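Local coordinates for extracellular solute-binding protein family 1 (PDB 4R2F) that probably serves as the extracellular sugar-binding component of a bacterial transporter, holding a laminaribiose molecule in its ligand pocket, at residues N202-H207 and D260-Q265; F194-G199 and T406-K411. One frame throughout, in Å; residues are numbered along the deposited sequence.

Following the chain from its N terminus, the loop F194-G199 comes first and N202-H207, where helix 204-215 begins, follows after two residues. Contact 1 closes a loop of 52 residues, much of it helical, by bringing D260-Q265 of helix 259-267 back against the start of helix 204-215. Contact 2 closes a far longer one: F194-G199 meets T406-K411, the end of helix 398-408 and the turn after it, across 206 intervening residues, and contact 1 lies wholly within that span. Their centres are about 10 Å apart, and a probable backbone hydrogen bond from G205 N to G197 O (3.0 Å) joins them. Contact 1 ties the sugar-binding turn to helix 259-267; contact 2 ties the preceding loop to helix 398-408.

Contact 1. Residues N202-H207 and D260-Q265; sequences NNIGNH and DNLNAQ. With BGC (beta-D-glucopyranose), chain B; BGC (beta-D-glucopyranose), chain C.
L262 of helix 259-267 sets one methyl, CD2, against the beginning of helix 204-215, 4.1 Å from ND2 of N202 and 4.3 Å from CG2 of I204. The leucine and asparagine side chains cross at about a right angle, with the amide met at its nitrogen end. This side of the arrangement is loose: the two segments bury 96 Å² together and share no hydrogen bond, and D260 on the outer side of that helix is exposed. A chi1 of -166° swings the N202 amide to the carbonyl side, over the start of the helix: ND2 bonds to Y257 O, while OD1 accepts from I204 N at 3.2 Å, from above the carbonyl plane, an Asx turn capping the helix start. With an alanine here, I204 N would probably lose its capping acceptor and Y257 O its amide donor, leaving the turn freer to shift. The tighter packing is on the sugar side. N203 N donates to O6 of the chain B glucose at 2.9 Å, and OD1 of N203 lies 2.9 Å from O4 of the same glucose. H207 NE2 gives a nearly straight bond (172°) to O6 of the chain C glucose at 2.8 Å, while ND1 bonds to R156 NE, which helps fix the imidazole's rotation. A helix N terminus offering backbone and side-chain groups to a disaccharide marks the ligand pocket of this solute-binding protein.

Contact 2. Residues F194-G199 and T406-K411; sequences FATGSG and TVLTGK
L408 carries this contact, pushing its forked end between T196 and S198, which lie two residues apart in an extended loop. The T196 methyl CG2 meets both L408 methyls, CD1 and CD2, each at 4.1 Å, tip to tip. One branch also reaches the serine: CD1 of L408 lies 3.6 Å from OG of S198 and 3.9 Å from CB of S198. Of the 123 Å² buried by the two segments, L408 contributes 65 Å². At T196, OG1 takes the place opposite the backbone N (chi1 -164°) and faces the start of helix 204-215, leaving CG2 for the leucine. The leucine belongs to the last turn of helix 398-408, which ends in a Schellman motif: K411 N bonds to T406 O at 3.1 Å and G410 N to V407 O at 3.0 Å. G410 makes the reversal with a positive phi of 51°, a value that suits glycine. While this turn is exposed at T409 and G410, the leucine just before it is buried. S198 OG, touched by the CD1 methyl, has its polar need met by V255 O, so the serine presents a hydrogen-bonded hydroxyl to an apolar neighbour. Helix 398-408 also reaches the serine through Q405 NE2, bonded to the backbone oxygen S198 O. Beside L408, V407 packs on M209 of helix 204-215 and on V238 and L241 of helix 232-246.

Contact 1. Residues N202-H207 and D260-Q265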
ATOM      1  N   ASN A 202       1.324   6.926   9.484  1.00 28.05           N
ATOM      2  CA  ASN A 202       2.322   6.520   8.499  1.00 28.13           C
ATOM      3  C   ASN A 202       2.558   5.008   8.576  1.00 28.99           C
ATOM      4  O   ASN A 202       3.157   4.508   9.525  1.00 28.17           O
ATOM      5  CB  ASN A 202       3.623   7.286   8.756  1.00 34.97           C
ATOM      6  CG  ASN A 202       4.581   7.185   7.610  1.00 36.72           C
ATOM      7  OD1 ASN A 202       4.334   6.459   6.655  1.00 28.63           O
ATOM      8  ND2 ASN A 202       5.676   7.915   7.692  1.00 32.20           N
ATOM      9  N   ASN A 203       2.096   4.299   7.549  1.00 26.86           N
ATOM     10  CA  ASN A 203       2.239   2.833   7.430  1.00 26.33           C
ATOM     11  C   ASN A 203       3.424   2.350   6.582  1.00 29.48           C
ATOM     12  O   ASN A 203       3.651   1.135   6.401  1.00 30.03           O
ATOM     13  CB  ASN A 203       0.935   2.261   6.845  1.00 26.85           C
ATOM     14  CG  ASN A 203      -0.251   2.521   7.732  1.00 31.25           C
ATOM     15  OD1 ASN A 203      -1.260   3.096   7.321  1.00 38.90           O
ATOM     16  ND2 ASN A 203      -0.130   2.117   8.959  1.00 31.57           N
ATOM     17  N   ILE A 204       4.224   3.283   6.095  1.00 30.70           N
ATOM     18  CA  ILE A 204       5.325   2.918   5.208  1.00 22.41           C
ATOM     19  C   ILE A 204       6.372   2.059   5.933  1.00 25.32           C
ATOM     20  O   ILE A 204       6.917   1.108   5.350  1.00 28.16           O
ATOM     21  CB  ILE A 204       5.940   4.180   4.588  1.00 29.90           C
ATOM     22  CG1 ILE A 204       4.921   4.832   3.634  1.00 37.89           C
ATOM     23  CG2 ILE A 204       7.270   3.902   3.903  1.00 35.00           C
ATOM     24  CD1 ILE A 204       4.544   4.007   2.404  1.00 39.69           C
ATOM     25  N   GLY A 205       6.638   2.380   7.196  1.00 27.37           N
ATOM     26  CA  GLY A 205       7.531   1.571   8.025  1.00 25.76           C
ATOM     27  C   GLY A 205       7.065   0.137   8.124  1.00 23.92           C
ATOM     28  O   GLY A 205       7.875  -0.792   7.986  1.00 29.99           O
ATOM     29  N   ASN A 206       5.768  -0.039   8.381  1.00 28.59           N
ATOM     30  CA  ASN A 206       5.144  -1.373   8.397  1.00 27.60           C
ATOM     31  C   ASN A 206       5.462  -2.092   7.103  1.00 43.02           C
ATOM     32  O   ASN A 206       5.808  -3.271   7.095  1.00 27.77           O
ATOM     33  CB  ASN A 206       3.625  -1.266   8.510  1.00 35.25           C
ATOM     34  CG  ASN A 206       3.142  -0.833   9.876  1.00 36.42           C
ATOM     35  OD1 ASN A 206       1.946  -0.657  10.072  1.00 41.27           O
ATOM     36  ND2 ASN A 206       4.042  -0.722  10.834  1.00 27.11           N
ATOM     37  N   HIS A 207       5.359  -1.366   5.994  1.00 30.14           N
ATOM     38  CA  HIS A 207       5.452  -1.992   4.701  1.00 32.53           C
ATOM     39  C   HIS A 207       6.879  -2.379   4.395  1.00 22.34           C
ATOM     40  O   HIS A 207       7.124  -3.393   3.747  1.00 30.63           O
ATOM     41  CB  HIS A 207       4.909  -1.072   3.624  1.00 33.95           C
ATOM     42  CG  HIS A 207       3.462  -0.733   3.800  1.00 21.94           C
ATOM     43  ND1 HIS A 207       2.824   0.230   3.050  1.00 27.34           N
ATOM     44  CD2 HIS A 207       2.519  -1.251   4.629  1.00 30.72           C
ATOM     45  CE1 HIS A 207       1.555   0.302   3.415  1.00 26.56           C
ATOM     46  NE2 HIS A 207       1.346  -0.592   4.368  1.00 28.08           N
ATOM     47  N   ASP A 260       3.704  13.506   6.372  1.00 31.67           N
ATOM     48  CA  ASP A 260       4.230  14.838   6.081  1.00 30.68           C
ATOM     49  C   ASP A 260       5.709  14.951   6.355  1.00 29.42           C
ATOM     50  O   ASP A 260       6.428  15.574   5.582  1.00 33.28           O
ATOM     51  CB  ASP A 260       3.474  15.919   6.898  1.00 25.28           C
ATOM     52  CG  ASP A 260       2.091  16.218   6.341  1.00 43.94           C
ATOM     53  OD1 ASP A 260       1.785  15.813   5.203  1.00 40.77           O
ATOM     54  OD2 ASP A 260       1.294  16.862   7.043  1.00 47.58           O
ATOM     55  N   ASN A 261       6.163  14.395   7.477  1.00 29.51           N
ATOM     56  CA  ASN A 261       7.582  14.437   7.817  1.00 25.10           C
ATOM     57  C   ASN A 261       8.415  13.754   6.750  1.00 30.37           C
ATOM     58  O   ASN A 261       9.457  14.261   6.340  1.00 35.98           O
ATOM     59  CB  ASN A 261       7.883  13.716   9.132  1.00 32.40           C
ATOM     60  CG  ASN A 261       7.291  14.393  10.356  1.00 35.38           C
ATOM     61  OD1 ASN A 261       7.064  13.740  11.362  1.00 30.84           O
ATOM     62  ND2 ASN A 261       7.028  15.682  10.274  1.00 33.10           N
ATOM     63  N   LEU A 262       7.957  12.586   6.331  1.00 29.30           N
ATOM     64  CA  LEU A 262       8.673  11.776   5.365  1.00 31.76           C
ATOM     65  C   LEU A 262       8.675  12.444   3.974  1.00 26.15           C
ATOM     66  O   LEU A 262       9.724  12.540   3.333  1.00 27.98           O
ATOM     67  CB  LEU A 262       8.078  10.358   5.325  1.00 26.71           C
ATOM     68  CG  LEU A 262       8.683   9.442   4.251  1.00 33.45           C
ATOM     69  CD1 LEU A 262      10.199   9.322   4.378  1.00 34.94           C
ATOM     70  CD2 LEU A 262       8.018   8.087   4.347  1.00 32.68           C
ATOM     71  N   ASN A 263       7.508  12.893   3.518  1.00 30.64           N
ATOM     72  CA  ASN A 263       7.427  13.642   2.272  1.00 32.89           C
ATOM     73  C   ASN A 263       8.375  14.859   2.275  1.00 35.96           C
ATOM     74  O   ASN A 263       9.097  15.082   1.313  1.00 32.92           O
ATOM     75  CB  ASN A 263       5.998  14.089   2.007  1.00 37.51           C
ATOM     76  CG  ASN A 263       5.086  12.949   1.598  1.00 34.21           C
ATOM     77  OD1 ASN A 263       5.525  11.855   1.270  1.00 32.63           O
ATOM     78  ND2 ASN A 263       3.807  13.212   1.605  1.00 35.01           N
ATOM     79  N   ALA A 264       8.399  15.617   3.370  1.00 33.08           N
ATOM     80  CA  ALA A 264       9.304  16.749   3.487  1.00 29.98           C
ATOM     81  C   ALA A 264      10.766  16.350   3.351  1.00 32.32           C
ATOM     82  O   ALA A 264      11.539  17.095   2.755  1.00 32.56           O
ATOM     83  CB  ALA A 264       9.075  17.512   4.793  1.00 37.81           C
ATOM     84  N   GLN A 265      11.162  15.188   3.882  1.00 30.25           N
ATOM     85  CA  GLN A 265      12.554  14.744   3.717  1.00 30.21           C
ATOM     86  C   GLN A 265      12.904  14.536   2.230  1.00 34.67           C
ATOM     87  O   GLN A 265      14.005  14.835   1.803  1.00 29.59           O
ATOM     88  CB  GLN A 265      12.850  13.447   4.470  1.00 29.27           C
ATOM     89  CG  GLN A 265      12.962  13.575   5.978  1.00 38.65           C
ATOM     90  CD  GLN A 265      13.696  12.397   6.601  1.00 35.20           C
ATOM     91  OE1 GLN A 265      13.520  11.228   6.210  1.00 45.81           O
ATOM     92  NE2 GLN A 265      14.554  12.702   7.554  1.00 32.65           N
TER
HETATM   93  C2  BGC B   1      -0.417   4.572   0.911  1.00 35.34           C
HETATM   94  C3  BGC B   1      -1.087   3.758   2.029  1.00 26.98           C
HETATM   95  C4  BGC B   1      -0.483   4.169   3.380  1.00 27.67           C
HETATM   96  C5  BGC B   1      -0.554   5.709   3.554  1.00 27.01           C
HETATM   97  C6  BGC B   1      -0.036   6.192   4.915  1.00 31.84           C
HETATM   98  C1  BGC B   1      -0.479   6.075   1.241  1.00 35.84           C
HETATM   99  O1  BGC B   1       0.216   6.842   0.259  1.00 52.00           O
HETATM  100  O2  BGC B   1      -1.059   4.282  -0.342  1.00 31.26           O
HETATM  101  O3  BGC B   1      -0.943   2.348   1.712  1.00 26.46           O
HETATM  102  O4  BGC B   1      -1.141   3.573   4.504  1.00 30.95           O
HETATM  103  O5  BGC B   1       0.179   6.286   2.508  1.00 33.84           O
HETATM  104  O6  BGC B   1       1.288   5.701   5.132  1.00 29.88           O
HETATM  105  C2  BGC C   2      -2.150   0.346   1.271  1.00 26.35           C
HETATM  106  C3  BGC C   2      -3.356  -0.437   1.794  1.00 29.82           C
HETATM  107  C4  BGC C   2      -3.114  -0.857   3.237  1.00 26.66           C
HETATM  108  C5  BGC C   2      -2.776   0.361   4.086  1.00 26.83           C
HETATM  109  C6  BGC C   2      -2.402  -0.027   5.523  1.00 27.09           C
HETATM  110  C1  BGC C   2      -2.012   1.557   2.178  1.00 24.00           C
HETATM  111  O2  BGC C   2      -2.342   0.741  -0.082  1.00 27.54           O
HETATM  112  O3  BGC C   2      -3.592  -1.587   0.983  1.00 24.55           O
HETATM  113  O4  BGC C   2      -4.298  -1.432   3.774  1.00 29.45           O
HETATM  114  O5  BGC C   2      -1.694   1.093   3.499  1.00 23.42           O
HETATM  115  O6  BGC C   2      -1.208  -0.839   5.579  1.00 26.87           O

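Contact 2. Residues F194-G199 and T406-K411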
ATOM      1  N   PHE A 194      18.306   5.651   3.921  1.00 33.94           N
ATOM      2  CA  PHE A 194      17.135   4.816   3.746  1.00 30.37           C
ATOM      3  C   PHE A 194      15.974   5.443   4.506  1.00 26.37           C
ATOM      4  O   PHE A 194      15.743   5.164   5.706  1.00 33.36           O
ATOM      5  CB  PHE A 194      17.427   3.382   4.201  1.00 32.77           C
ATOM      6  CG  PHE A 194      16.551   2.342   3.567  1.00 42.94           C
ATOM      7  CD1 PHE A 194      16.671   2.041   2.223  1.00 37.42           C
ATOM      8  CD2 PHE A 194      15.654   1.628   4.321  1.00 75.64           C
ATOM      9  CE1 PHE A 194      15.880   1.076   1.637  1.00 39.61           C
ATOM     10  CE2 PHE A 194      14.873   0.654   3.746  1.00101.70           C
ATOM     11  CZ  PHE A 194      14.976   0.384   2.399  1.00 61.48           C
ATOM     12  N   ALA A 195      15.235   6.283   3.791  1.00 27.20           N
ATOM     13  CA  ALA A 195      14.198   7.091   4.376  1.00 28.87           C
ATOM     14  C   ALA A 195      12.969   6.241   4.548  1.00 32.09           C
ATOM     15  O   ALA A 195      12.552   5.527   3.624  1.00 31.47           O
ATOM     16  CB  ALA A 195      13.890   8.287   3.493  1.00 29.40           C
ATOM     17  N   THR A 196      12.402   6.329   5.738  1.00 32.96           N
ATOM     18  CA  THR A 196      11.158   5.651   6.068  1.00 27.33           C
ATOM     19  C   THR A 196      10.486   6.416   7.221  1.00 38.19           C
ATOM     20  O   THR A 196      10.967   7.463   7.628  1.00 33.58           O
ATOM     21  CB  THR A 196      11.391   4.165   6.386  1.00 34.93           C
ATOM     22  OG1 THR A 196      10.141   3.476   6.341  1.00 28.42           O
ATOM     23  CG2 THR A 196      12.017   3.981   7.751  1.00 29.74           C
ATOM     24  N   GLY A 197       9.374   5.901   7.725  1.00 25.16           N
ATOM     25  CA  GLY A 197       8.695   6.526   8.818  1.00 32.02           C
ATOM     26  C   GLY A 197       7.613   5.644   9.373  1.00 36.84           C
ATOM     27  O   GLY A 197       6.941   4.951   8.617  1.00 28.46           O
ATOM     28  N   SER A 198       7.420   5.717  10.687  1.00 27.36           N
ATOM     29  CA  SER A 198       6.367   4.963  11.379  1.00 20.64           C
ATOM     30  C   SER A 198       5.573   5.790  12.362  1.00 32.99           C
ATOM     31  O   SER A 198       4.928   5.245  13.272  1.00 27.34           O
ATOM     32  CB  SER A 198       6.951   3.728  12.077  1.00 28.65           C
ATOM     33  OG  SER A 198       7.834   4.090  13.121  1.00 31.18           O
ATOM     34  N   GLY A 199       5.552   7.100  12.138  1.00 30.78           N
ATOM     35  CA  GLY A 199       4.773   7.989  12.989  1.00 32.86           C
ATOM     36  C   GLY A 199       3.300   7.781  12.794  1.00 30.82           C
ATOM     37  O   GLY A 199       2.893   6.965  11.965  1.00 36.45           O
ATOM     38  N   THR A 406       9.608  -1.066  17.214  1.00 31.75           N
ATOM     39  CA  THR A 406      10.693  -1.769  17.892  1.00 29.67           C
ATOM     40  C   THR A 406      11.941  -1.897  17.031  1.00 37.56           C
ATOM     41  O   THR A 406      13.063  -1.638  17.492  1.00 34.83           O
ATOM     42  CB  THR A 406      10.193  -3.160  18.357  1.00 33.50           C
ATOM     43  OG1 THR A 406       9.293  -2.976  19.461  1.00 40.40           O
ATOM     44  CG2 THR A 406      11.318  -4.069  18.763  1.00 31.52           C
ATOM     45  N   VAL A 407      11.765  -2.288  15.774  1.00 27.73           N
ATOM     46  CA  VAL A 407      12.917  -2.445  14.897  1.00 30.25           C
ATOM     47  C   VAL A 407      13.556  -1.084  14.587  1.00 25.66           C
ATOM     48  O   VAL A 407      14.788  -0.938  14.602  1.00 33.40           O
ATOM     49  CB  VAL A 407      12.524  -3.174  13.601  1.00 32.47           C
ATOM     50  CG1 VAL A 407      13.672  -3.184  12.614  1.00 31.74           C
ATOM     51  CG2 VAL A 407      12.078  -4.598  13.907  1.00 36.17           C
ATOM     52  N   LEU A 408      12.715  -0.095  14.308  1.00 30.99           N
ATOM     53  CA  LEU A 408      13.205   1.208  13.870  1.00 31.73           C
ATOM     54  C   LEU A 408      13.899   1.991  15.010  1.00 36.37           C
ATOM     55  O   LEU A 408      14.596   2.970  14.749  1.00 31.24           O
ATOM     56  CB  LEU A 408      12.068   2.027  13.241  1.00 30.75           C
ATOM     57  CG  LEU A 408      11.579   1.621  11.843  1.00 23.93           C
ATOM     58  CD1 LEU A 408      10.561   2.609  11.326  1.00 40.38           C
ATOM     59  CD2 LEU A 408      12.719   1.451  10.840  1.00 35.92           C
ATOM     60  N   THR A 409      13.710   1.550  16.258  1.00 37.48           N
ATOM     61  CA  THR A 409      14.477   2.077  17.415  1.00 31.19           C
ATOM     62  C   THR A 409      15.572   1.155  17.949  1.00 32.49           C
ATOM     63  O   THR A 409      16.224   1.484  18.950  1.00 34.49           O
ATOM     64  CB  THR A 409      13.557   2.416  18.599  1.00 30.50           C
ATOM     65  OG1 THR A 409      12.733   1.288  18.917  1.00 33.83           O
ATOM     66  CG2 THR A 409      12.694   3.612  18.279  1.00 39.26           C
ATOM     67  N   GLY A 410      15.778   0.011  17.292  1.00 41.80           N
ATOM     68  CA  GLY A 410      16.715  -1.015  17.748  1.00 30.85           C
ATOM     69  C   GLY A 410      16.539  -1.421  19.209  1.00 29.82           C
ATOM     70  O   GLY A 410      17.511  -1.623  19.949  1.00 33.36           O
ATOM     71  N   LYS A 411      15.285  -1.528  19.623  1.00 26.87           N
ATOM     72  CA  LYS A 411      14.956  -1.730  21.024  1.00 42.98           C
ATOM     73  C   LYS A 411      15.308  -3.136  21.501  1.00 42.71           C
ATOM     74  O   LYS A 411      15.535  -3.345  22.681  1.00 35.66           O
ATOM     75  CB  LYS A 411      13.470  -1.438  21.243  1.00 28.63           C
ATOM     76  CG  LYS A 411      13.086  -1.126  22.666  1.00 72.03           C
ATOM     77  CD  LYS A 411      13.655   0.207  23.108  1.00 42.75           C
ATOM     78  CE  LYS A 411      12.812   0.750  24.225  1.00 39.20           C
ATOM     79  NZ  LYS A 411      13.616   1.519  25.181  1.00 39.27           N
TER